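Local coordinates for protein enolase from the environmental genome shotgun sequencing of the Sargasso Sea (PDB 2QGY) that is of unknown function but binds magnesium and, as a member of the enolase superfamily, probably abstracts a proton next to a substrate carboxylate, at residues D45-W50 and S116-N121; G51-I56 and T105-I110. All coordinates share one frame; numbering follows the deposited sequence.

Interaction 1 (D45-W50 and S116-N121); sequences DGIEGW and SGKLKN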
ATOM      1  N   ASP A  45       2.905  13.706  29.992  1.00 28.78           N
ATOM      2  CA  ASP A  45       3.084  13.260  31.376  1.00 29.27           C
ATOM      3  C   ASP A  45       4.354  12.436  31.615  1.00 28.30           C
ATOM      4  O   ASP A  45       4.616  11.982  32.729  1.00 27.95           O
ATOM      5  CB  ASP A  45       1.833  12.521  31.854  1.00 30.62           C
ATOM      6  CG  ASP A  45       0.595  13.419  31.871  1.00 33.32           C
ATOM      7  OD1 ASP A  45       0.738  14.646  32.052  1.00 36.76           O
ATOM      8  OD2 ASP A  45      -0.529  12.894  31.702  1.00 39.26           O
ATOM      9  N   GLY A  46       5.149  12.250  30.565  1.00 27.17           N
ATOM     10  CA  GLY A  46       6.469  11.641  30.699  1.00 25.59           C
ATOM     11  C   GLY A  46       6.509  10.136  30.529  1.00 25.37           C
ATOM     12  O   GLY A  46       7.507   9.494  30.861  1.00 25.31           O
ATOM     13  N   ILE A  47       5.414   9.562  30.039  1.00 23.80           N
ATOM     14  CA  ILE A  47       5.352   8.124  29.804  1.00 23.75           C
ATOM     15  C   ILE A  47       5.950   7.844  28.421  1.00 22.98           C
ATOM     16  O   ILE A  47       5.638   8.536  27.445  1.00 23.13           O
ATOM     17  CB  ILE A  47       3.886   7.579  29.900  1.00 23.56           C
ATOM     18  CG1 ILE A  47       3.191   8.096  31.185  1.00 24.93           C
ATOM     19  CG2 ILE A  47       3.868   6.048  29.809  1.00 23.60           C
ATOM     20  CD1 ILE A  47       3.834   7.575  32.485  1.00 26.71           C
ATOM     21  N   GLU A  48       6.805   6.832  28.364  1.00 22.80           N
ATOM     22  CA  GLU A  48       7.515   6.453  27.150  1.00 23.24           C
ATOM     23  C   GLU A  48       6.880   5.215  26.550  1.00 21.14           C
ATOM     24  O   GLU A  48       6.578   4.248  27.267  1.00 21.05           O
ATOM     25  CB  GLU A  48       8.978   6.133  27.463  1.00 24.05           C
ATOM     26  CG  GLU A  48       9.796   7.304  27.942  1.00 26.56           C
ATOM     27  CD  GLU A  48      11.287   6.972  28.044  1.00 27.86           C
ATOM     28  OE1 GLU A  48      11.635   5.794  28.286  1.00 35.02           O
ATOM     29  OE2 GLU A  48      12.117   7.896  27.895  1.00 34.73           O
ATOM     30  N   GLY A  49       6.668   5.246  25.240  1.00 19.26           N
ATOM     31  CA  GLY A  49       6.180   4.046  24.547  1.00 18.25           C
ATOM     32  C   GLY A  49       7.047   3.721  23.350  1.00 17.05           C
ATOM     33  O   GLY A  49       7.401   4.609  22.579  1.00 16.57           O
ATOM     34  N   TRP A  50       7.295   2.431  23.157  1.00 17.58           N
ATOM     35  CA  TRP A  50       8.127   1.945  22.064  1.00 16.86           C
ATOM     36  C   TRP A  50       7.289   1.250  20.993  1.00 16.41           C
ATOM     37  O   TRP A  50       6.374   0.477  21.319  1.00 15.98           O
ATOM     38  CB  TRP A  50       9.144   0.953  22.594  1.00 17.87           C
ATOM     39  CG  TRP A  50      10.191   1.581  23.436  1.00 20.67           C
ATOM     40  CD1 TRP A  50      10.157   1.782  24.789  1.00 23.44           C
ATOM     41  CD2 TRP A  50      11.452   2.069  22.981  1.00 20.05           C
ATOM     42  NE1 TRP A  50      11.327   2.390  25.206  1.00 23.83           N
ATOM     43  CE2 TRP A  50      12.139   2.574  24.113  1.00 23.07           C
ATOM     44  CE3 TRP A  50      12.069   2.139  21.715  1.00 21.33           C
ATOM     45  CZ2 TRP A  50      13.434   3.133  24.021  1.00 22.10           C
ATOM     46  CZ3 TRP A  50      13.350   2.701  21.613  1.00 21.90           C
ATOM     47  CH2 TRP A  50      14.015   3.205  22.769  1.00 20.19           C
ATOM     48  N   SER A 116      -0.150   2.744  27.184  1.00 19.99           N
ATOM     49  CA  SER A 116      -1.386   2.302  27.865  1.00 20.95           C
ATOM     50  C   SER A 116      -1.131   1.225  28.910  1.00 22.04           C
ATOM     51  O   SER A 116      -1.703   1.268  30.021  1.00 22.35           O
ATOM     52  CB  SER A 116      -2.440   1.868  26.841  1.00 19.90           C
ATOM     53  OG  SER A 116      -2.820   3.018  26.106  1.00 20.03           O
ATOM     54  N   GLY A 117      -0.273   0.278  28.572  1.00 21.81           N
ATOM     55  CA  GLY A 117       0.169  -0.746  29.525  1.00 23.51           C
ATOM     56  C   GLY A 117       0.866  -0.139  30.738  1.00 24.16           C
ATOM     57  O   GLY A 117       0.643  -0.572  31.889  1.00 24.43           O
ATOM     58  N   LYS A 118       1.724   0.844  30.482  1.00 24.71           N
ATOM     59  CA  LYS A 118       2.445   1.530  31.552  1.00 25.54           C
ATOM     60  C   LYS A 118       1.528   2.353  32.441  1.00 26.57           C
ATOM     61  O   LYS A 118       1.757   2.435  33.646  1.00 26.70           O
ATOM     62  CB  LYS A 118       3.586   2.399  30.999  1.00 25.81           C
ATOM     63  CG  LYS A 118       4.779   1.544  30.553  1.00 26.69           C
ATOM     64  CD  LYS A 118       5.829   2.330  29.770  1.00 26.49           C
ATOM     65  CE  LYS A 118       6.847   1.357  29.170  1.00 30.73           C
ATOM     66  NZ  LYS A 118       7.745   1.922  28.097  1.00 33.26           N
ATOM     67  N   LEU A 119       0.521   2.985  31.849  1.00 26.07           N
ATOM     68  CA  LEU A 119      -0.466   3.741  32.630  1.00 26.68           C
ATOM     69  C   LEU A 119      -1.320   2.860  33.565  1.00 27.94           C
ATOM     70  O   LEU A 119      -1.729   3.293  34.657  1.00 27.90           O
ATOM     71  CB  LEU A 119      -1.335   4.574  31.696  1.00 26.20           C
ATOM     72  CG  LEU A 119      -0.618   5.736  31.007  1.00 25.07           C
ATOM     73  CD1 LEU A 119      -1.486   6.335  29.940  1.00 26.15           C
ATOM     74  CD2 LEU A 119      -0.226   6.821  32.034  1.00 25.78           C
ATOM     75  N   LYS A 120      -1.587   1.633  33.135  1.00 28.32           N
ATOM     76  CA  LYS A 120      -2.314   0.648  33.944  1.00 29.89           C
ATOM     77  C   LYS A 120      -1.386  -0.220  34.800  1.00 29.34           C
ATOM     78  O   LYS A 120      -1.848  -1.035  35.599  1.00 30.73           O
ATOM     79  CB  LYS A 120      -3.127  -0.256  33.017  1.00 30.42           C
ATOM     80  CG  LYS A 120      -4.270   0.444  32.329  1.00 34.03           C
ATOM     81  CD  LYS A 120      -5.609   0.217  33.045  1.00 39.74           C
ATOM     82  CE  LYS A 120      -6.001  -1.265  33.041  1.00 40.93           C
ATOM     83  NZ  LYS A 120      -7.476  -1.493  33.179  1.00 42.76           N
ATOM     84  N   ASN A 121      -0.083  -0.053  34.635  1.00 28.66           N
ATOM     85  CA  ASN A 121       0.921  -0.934  35.252  1.00 28.56           C
ATOM     86  C   ASN A 121       0.666  -2.415  34.989  1.00 27.86           C
ATOM     87  O   ASN A 121       0.730  -3.265  35.894  1.00 27.70           O
ATOM     88  CB  ASN A 121       1.105  -0.658  36.759  1.00 28.88           C
ATOM     89  CG  ASN A 121       2.386  -1.269  37.309  1.00 30.75           C
ATOM     90  OD1 ASN A 121       3.442  -1.231  36.654  1.00 34.56           O
ATOM     91  ND2 ASN A 121       2.308  -1.838  38.519  1.00 30.92           N
TER

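Interaction 2 (G51-I56 and T105-I110); sequences GEAFSI and TSAIEI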
ATOM      1  N   GLY A  51       7.637   1.531  19.735  1.00 16.12           N
ATOM      2  CA  GLY A  51       6.976   0.954  18.555  1.00 15.57           C
ATOM      3  C   GLY A  51       8.045   0.538  17.562  1.00 16.30           C
ATOM      4  O   GLY A  51       9.221   0.915  17.667  1.00 16.53           O
ATOM      5  N   GLU A  52       7.628  -0.248  16.581  1.00 15.79           N
ATOM      6  CA  GLU A  52       8.512  -0.686  15.519  1.00 15.38           C
ATOM      7  C   GLU A  52       7.651  -0.837  14.274  1.00 15.02           C
ATOM      8  O   GLU A  52       6.534  -1.324  14.376  1.00 14.87           O
ATOM      9  CB  GLU A  52       9.169  -2.022  15.872  1.00 15.60           C
ATOM     10  CG  GLU A  52      10.172  -2.479  14.783  1.00 14.18           C
ATOM     11  CD  GLU A  52      11.178  -3.548  15.196  1.00 15.10           C
ATOM     12  OE1 GLU A  52      11.233  -3.995  16.385  1.00 14.93           O
ATOM     13  OE2 GLU A  52      11.943  -3.966  14.289  1.00 17.09           O
ATOM     14  N   ALA A  53       8.134  -0.332  13.137  1.00 14.22           N
ATOM     15  CA  ALA A  53       7.439  -0.427  11.846  1.00 13.33           C
ATOM     16  C   ALA A  53       8.084  -1.524  11.029  1.00 14.39           C
ATOM     17  O   ALA A  53       9.314  -1.698  11.083  1.00 15.58           O
ATOM     18  CB  ALA A  53       7.572   0.885  11.049  1.00 13.15           C
ATOM     19  N   PHE A  54       7.261  -2.240  10.264  1.00 13.23           N
ATOM     20  CA  PHE A  54       7.814  -3.216   9.346  1.00 14.70           C
ATOM     21  C   PHE A  54       8.555  -2.468   8.230  1.00 14.97           C
ATOM     22  O   PHE A  54       7.956  -1.724   7.474  1.00 14.64           O
ATOM     23  CB  PHE A  54       6.736  -4.149   8.803  1.00 14.40           C
ATOM     24  CG  PHE A  54       7.253  -5.034   7.736  1.00 14.82           C
ATOM     25  CD1 PHE A  54       8.047  -6.111   8.066  1.00 16.49           C
ATOM     26  CD2 PHE A  54       7.020  -4.737   6.414  1.00 17.88           C
ATOM     27  CE1 PHE A  54       8.564  -6.943   7.089  1.00 16.66           C
ATOM     28  CE2 PHE A  54       7.552  -5.567   5.387  1.00 17.46           C
ATOM     29  CZ  PHE A  54       8.329  -6.653   5.742  1.00 17.99           C
ATOM     30  N   SER A  55       9.861  -2.655   8.138  1.00 16.06           N
ATOM     31  CA  SER A  55      10.656  -1.838   7.201  1.00 17.37           C
ATOM     32  C   SER A  55      10.791  -2.498   5.843  1.00 17.64           C
ATOM     33  O   SER A  55      10.794  -3.722   5.738  1.00 18.29           O
ATOM     34  CB  SER A  55      12.049  -1.528   7.769  1.00 18.98           C
ATOM     35  OG  SER A  55      12.789  -2.711   7.827  1.00 24.27           O
ATOM     36  N   ILE A  56      10.900  -1.676   4.797  1.00 17.08           N
ATOM     37  CA  ILE A  56      10.851  -2.163   3.411  1.00 17.92           C
ATOM     38  C   ILE A  56      11.981  -1.462   2.693  1.00 17.58           C
ATOM     39  O   ILE A  56      12.164  -0.259   2.870  1.00 16.44           O
ATOM     40  CB  ILE A  56       9.497  -1.885   2.717  1.00 17.33           C
ATOM     41  CG1 ILE A  56       8.321  -2.317   3.603  1.00 19.39           C
ATOM     42  CG2 ILE A  56       9.432  -2.662   1.385  1.00 17.63           C
ATOM     43  CD1 ILE A  56       6.913  -1.846   3.108  1.00 19.84           C
ATOM     44  N   THR A 105       1.633   3.401  10.766  1.00 14.22           N
ATOM     45  CA  THR A 105       0.573   3.471  11.781  1.00 13.65           C
ATOM     46  C   THR A 105       0.774   2.342  12.767  1.00 13.89           C
ATOM     47  O   THR A 105       0.480   2.511  13.919  1.00 12.78           O
ATOM     48  CB  THR A 105      -0.853   3.386  11.213  1.00 13.93           C
ATOM     49  OG1 THR A 105      -1.074   2.115  10.573  1.00 17.78           O
ATOM     50  CG2 THR A 105      -1.051   4.507  10.179  1.00 13.69           C
ATOM     51  N   SER A 106       1.266   1.191  12.312  1.00 13.68           N
ATOM     52  CA  SER A 106       1.613   0.099  13.281  1.00 13.57           C
ATOM     53  C   SER A 106       2.574   0.586  14.361  1.00 14.66           C
ATOM     54  O   SER A 106       2.391   0.286  15.559  1.00 14.27           O
ATOM     55  CB  SER A 106       2.281  -1.101  12.586  1.00 14.08           C
ATOM     56  OG  SER A 106       1.336  -1.678  11.728  1.00 15.76           O
ATOM     57  N   ALA A 107       3.638   1.257  13.944  1.00 14.10           N
ATOM     58  CA  ALA A 107       4.678   1.634  14.882  1.00 14.07           C
ATOM     59  C   ALA A 107       4.052   2.558  15.950  1.00 14.48           C
ATOM     60  O   ALA A 107       4.314   2.383  17.129  1.00 14.59           O
ATOM     61  CB  ALA A 107       5.836   2.308  14.183  1.00 13.99           C
ATOM     62  N   ILE A 108       3.232   3.508  15.519  1.00 13.79           N
ATOM     63  CA  ILE A 108       2.660   4.490  16.448  1.00 14.64           C
ATOM     64  C   ILE A 108       1.653   3.753  17.339  1.00 15.10           C
ATOM     65  O   ILE A 108       1.700   3.887  18.565  1.00 16.35           O
ATOM     66  CB  ILE A 108       1.977   5.656  15.735  1.00 13.91           C
ATOM     67  CG1 ILE A 108       2.993   6.504  14.963  1.00 15.03           C
ATOM     68  CG2 ILE A 108       1.232   6.543  16.776  1.00 17.07           C
ATOM     69  CD1 ILE A 108       2.326   7.493  13.941  1.00 15.72           C
ATOM     70  N   GLU A 109       0.786   2.919  16.746  1.00 14.84           N
ATOM     71  CA  GLU A 109      -0.219   2.266  17.591  1.00 15.13           C
ATOM     72  C   GLU A 109       0.423   1.365  18.625  1.00 15.46           C
ATOM     73  O   GLU A 109      -0.032   1.307  19.779  1.00 15.81           O
ATOM     74  CB  GLU A 109      -1.271   1.496  16.785  1.00 14.91           C
ATOM     75  CG  GLU A 109      -2.537   1.222  17.605  1.00 18.22           C
ATOM     76  CD  GLU A 109      -3.452   0.209  16.948  1.00 19.08           C
ATOM     77  OE1 GLU A 109      -4.047   0.505  15.881  1.00 18.46           O
ATOM     78  OE2 GLU A 109      -3.568  -0.876  17.535  1.00 16.89           O
ATOM     79  N   ILE A 110       1.474   0.662  18.237  1.00 14.17           N
ATOM     80  CA  ILE A 110       2.169  -0.241  19.152  1.00 14.74           C
ATOM     81  C   ILE A 110       2.747   0.578  20.310  1.00 14.84           C
ATOM     82  O   ILE A 110       2.672   0.160  21.470  1.00 15.78           O
ATOM     83  CB  ILE A 110       3.281  -1.034  18.416  1.00 15.10           C
ATOM     84  CG1 ILE A 110       2.629  -2.120  17.521  1.00 13.86           C
ATOM     85  CG2 ILE A 110       4.250  -1.716  19.440  1.00 15.76           C
ATOM     86  CD1 ILE A 110       3.590  -2.767  16.521  1.00 15.56           C
TER

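Interaction 1 (D45-W50 and S116-N121)
Lys-118 reaches from the end of its helix across Ile-47 and Glu-48, and its long chain serves both an apolar and a polar need. Lys-118 CB packs against CG2 of Ile-47 at 3.8 Å, the two side chains lying alongside with their tips pointing opposite ways. Beyond CG the chain is extended (chi2 170°, chi3 -170°), which carries it past Ile-47 to the carbonyl of Glu-48. Lys-118 CD passes 3.2 Å from Glu-48 O, and Lys-118 NZ then closes on that same oxygen in a 2.7 Å hydrogen bond, approaching from above the carbonyl plane, 43° out of it. The ammonium group also forms a salt bridge with Asp-114, one helical turn earlier, whose carboxylate accepts the backbone N-H of Trp-50 as well. Lys-118 NZ lies near the ring plane of Trp-50, 4.1 Å from Trp-50 CD1, and thus at the indole edge. The carboxylate of Glu-48 turns instead to Lys-40. Ile-47 also offers its other branch, CG1, to Leu-119 CD2 at 3.7 Å. Lys-118 and Leu-119 belong to the last turn before the Schellman motif that ends helix 99-120. Strand 48-53 pairs with strand 37-43 through Gly-49 and Ile-41, while the Trp-50 indole lies nearly parallel to that of Trp-19.

Interaction 2 (G51-I56 and T105-I110)
The peptide group joining Glu-52 to Ala-53 lies beneath Ala-107, whose CB sits over one face, 3.6 Å from Glu-52 C and 3.7 Å from Ala-53 N. Over the same face, CA of Ala-107 stands above Glu-52 O in a CA-H...O contact of 3.5 Å. Ile-110 CD1 comes instead at the edge of the peptide, close to its plane, 3.9 Å from Glu-52 O, which also accepts a hydrogen bond from Ser-277 OG. The other flat group of Glu-52, its carboxylate, is carried away from the helix and binds Ser-306 OG and Ser-310 N. Small residues let strand and helix come this close: their segment axes are 5.9 Å apart and nearly antiparallel, at 169°. Gly-51 suits the nearest point because a CB there would collide with Ala-107 O; Gly-51 CA lies 3.3 Å from Ala-107 O in a CA-H...O contact, with 157° at the hydrogen. This is the capping domain of the enolase superfamily, in which a long helix packs on a small antiparallel sheet beside the barrel; Ser-277 and Ser-306 lie in loops that follow barrel strands. Ile-110 keeps CG2 anti to its backbone nitrogen, and this branch covers Gly-51 CA from the next helical turn. The methyls of Ala-53 and Ala-107 meet at 3.9 Å (CB to CB), with Ile-63 of helix 60-74 against the former and Ile-39 against the latter. Burial has a price at Glu-52 N, which finds no hydrogen-bond partner in the model. The Ser-106 hydroxyl bonds to Ser-102 O and accepts the N-H of Gly-280, tying the helix to a barrel loop.

Both contacts join strand 48-53, an outer strand, within this chain, of the four-stranded antiparallel sheet, to helix 99-120, and their centres are about 17 Å apart. Along the chain the order is 45-50, 51-56, 105-110, 116-121, so the strand and helix run in opposing directions and interaction 2 falls within the span bracketed by interaction 1. Helices 60-74 and 82-93 occupy much of the intervening chain. The two contacts meet where Trp-50 O packs on Ile-110 CG2. Interaction 1, about 23 Å from the chain centre, lies at the partly exposed outer end of the capping domain; interaction 2, about 10 Å from it, is buried where that domain meets the barrel.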